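Local coordinates for formimidoylglutamase (Bacillus subtilis, PDB 3M1R), which catalyses the manganese-dependent hydrolysis of N-formimidoyl-L-glutamate to L-glutamate and formamide, a step of histidine degradation, at residues P61-Q66 against M300-A305. Numbering follows the deposited sequence.
Sequences PGTIRQ and MTSRAA
T63 and S302 join hydroxyl to hydroxyl between helices 60-69 and 300-318, with T63 OG1 and S302 OG hydrogen-bonded at 2.7 Å; either oxygen could be the donor. The T63 oxygen stands between its own backbone N and carbonyl carbon (chi1 63°), a rotamer that also brings it near the carbonyl O of A60, one turn back, for a weak second hydrogen bond. T63 meets the serine through OG1 and CB, the latter 3.5 Å from S302 OG. On the other helix the CB of S302 points toward helix 60-69, and its hydroxyl is swung to the backbone N side, anti to the carbonyl carbon (chi1 -65°). I64 and S302 have the nearest CA atoms of the pair, 4.8 Å apart, consistent with a small side chain at the serine position: S302 CB rests 4.0 Å from the amide N of I64. One turn on from S302, the A305 methyl meets the ethyl branch of I64, the apolar part of the contact. CG1 and the extended CD1 of I64 run alongside this methyl, CD1 to A305 CB at 3.8 Å and CG1 to the same CB at 3.9 Å. The same isoleucine also packs on L126 of strand 121-127. Behind the interface, R65, on a different face of helix 60-69, forms salt bridges with D89 and D92, while R303 reaches the carbonyl O of I260 in a second subunit. The axes of segments 61-66 and 300-305 approach to 8.2 Å at a crossing angle of -66°, a close crossing in which T63 and I64 meet S302 and A305. It joins two helices, far apart in sequence, that pack beside the central parallel sheet of the arginase-family alpha/beta fold.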
loop_
_atom_site.group_PDB
_atom_site.type_symbol
_atom_site.label_atom_id
_atom_site.label_comp_id
_atom_site.label_asym_id
_atom_site.label_seq_id
_atom_site.Cartn_x
_atom_site.Cartn_y
_atom_site.Cartn_z
ATOM N N PRO D 61 5.757 16.752 -12.291
ATOM C CA PRO D 61 5.408 18.181 -12.363
ATOM C C PRO D 61 4.032 18.449 -11.742
ATOM O O PRO D 61 3.855 19.440 -11.038
ATOM C CB PRO D 61 5.427 18.483 -13.870
ATOM C CG PRO D 61 6.371 17.481 -14.440
ATOM C CD PRO D 61 6.182 16.214 -13.593
ATOM N N GLY D 62 3.081 17.545 -11.968
ATOM C CA GLY D 62 1.776 17.661 -11.345
ATOM C C GLY D 62 1.831 17.616 -9.814
ATOM O O GLY D 62 1.186 18.430 -9.151
ATOM N N THR D 63 2.605 16.685 -9.249
ATOM C CA THR D 63 2.647 16.522 -7.798
ATOM C C THR D 63 3.504 17.570 -7.123
ATOM O O THR D 63 3.178 18.003 -6.030
ATOM C CB THR D 63 3.073 15.109 -7.346
ATOM O OG1 THR D 63 4.419 14.832 -7.781
ATOM C CG2 THR D 63 2.109 14.076 -7.922
ATOM N N ILE D 64 4.592 17.983 -7.765
ATOM C CA ILE D 64 5.374 19.087 -7.213
ATOM C C ILE D 64 4.545 20.377 -7.235
ATOM O O ILE D 64 4.617 21.174 -6.309
ATOM C CB ILE D 64 6.717 19.304 -7.946
ATOM C CG1 ILE D 64 7.611 18.053 -7.804
ATOM C CG2 ILE D 64 7.432 20.568 -7.393
ATOM C CD1 ILE D 64 8.835 18.018 -8.746
ATOM N N ARG D 65 3.754 20.586 -8.281
ATOM C CA ARG D 65 2.918 21.810 -8.325
ATOM C C ARG D 65 1.922 21.773 -7.186
ATOM O O ARG D 65 1.681 22.768 -6.532
ATOM C CB ARG D 65 2.147 21.931 -9.643
ATOM C CG ARG D 65 2.945 22.426 -10.873
ATOM C CD ARG D 65 2.007 22.557 -12.087
ATOM N NE ARG D 65 2.621 23.230 -13.229
ATOM C CZ ARG D 65 3.163 22.599 -14.268
ATOM N NH1 ARG D 65 3.176 21.271 -14.319
ATOM N NH2 ARG D 65 3.698 23.301 -15.256
ATOM N N GLN D 66 1.362 20.596 -6.931
ATOM C CA GLN D 66 0.348 20.466 -5.917
ATOM C C GLN D 66 0.953 20.750 -4.548
ATOM O O GLN D 66 0.344 21.455 -3.739
ATOM C CB GLN D 66 -0.280 19.078 -5.977
ATOM C CG GLN D 66 -1.761 19.047 -5.666
ATOM C CD GLN D 66 -2.296 17.622 -5.545
ATOM O OE1 GLN D 66 -1.625 16.658 -5.920
ATOM N NE2 GLN D 66 -3.508 17.486 -5.018
HETATM N N MSE D 300 6.094 12.898 0.046
HETATM C CA MSE D 300 7.244 13.443 0.758
HETATM C C MSE D 300 8.277 14.037 -0.151
HETATM O O MSE D 300 8.857 15.063 0.174
HETATM C CB MSE D 300 7.963 12.355 1.535
HETATM C CG MSE D 300 7.374 12.049 2.903
HETATM SE SE MSE D 300 8.334 10.530 3.710
HETATM C CE MSE D 300 10.137 11.292 3.718
ATOM N N THR D 301 8.556 13.352 -1.255
ATOM C CA THR D 301 9.636 13.752 -2.131
ATOM C C THR D 301 9.197 14.908 -3.021
ATOM O O THR D 301 9.998 15.761 -3.360
ATOM C CB THR D 301 10.196 12.559 -2.953
ATOM O OG1 THR D 301 10.471 11.455 -2.069
ATOM C CG2 THR D 301 11.498 12.977 -3.632
ATOM N N SER D 302 7.914 14.957 -3.364
ATOM C CA SER D 302 7.383 16.107 -4.077
ATOM C C SER D 302 7.332 17.320 -3.130
ATOM O O SER D 302 7.558 18.439 -3.571
ATOM C CB SER D 302 6.010 15.801 -4.698
ATOM O OG SER D 302 6.118 14.803 -5.711
ATOM N N ARG D 303 7.058 17.106 -1.837
ATOM C CA ARG D 303 7.079 18.230 -0.879
ATOM C C ARG D 303 8.506 18.770 -0.730
ATOM O O ARG D 303 8.713 19.987 -0.729
ATOM C CB ARG D 303 6.513 17.852 0.502
ATOM C CG ARG D 303 4.998 17.636 0.542
ATOM C CD ARG D 303 4.517 17.002 1.847
ATOM N NE ARG D 303 3.077 16.749 1.808
ATOM C CZ ARG D 303 2.180 17.397 2.551
ATOM N NH1 ARG D 303 0.892 17.123 2.437
ATOM N NH2 ARG D 303 2.564 18.313 3.427
ATOM N N ALA D 304 9.473 17.858 -0.592
ATOM C CA ALA D 304 10.891 18.217 -0.529
ATOM C C ALA D 304 11.288 19.045 -1.747
ATOM O O ALA D 304 11.989 20.053 -1.631
ATOM C CB ALA D 304 11.746 16.978 -0.452
ATOM N N ALA D 305 10.824 18.616 -2.915
ATOM C CA ALA D 305 11.079 19.338 -4.162
ATOM C C ALA D 305 10.432 20.737 -4.142
ATOM O O ALA D 305 11.054 21.732 -4.529
ATOM C CB ALA D 305 10.579 18.521 -5.361
#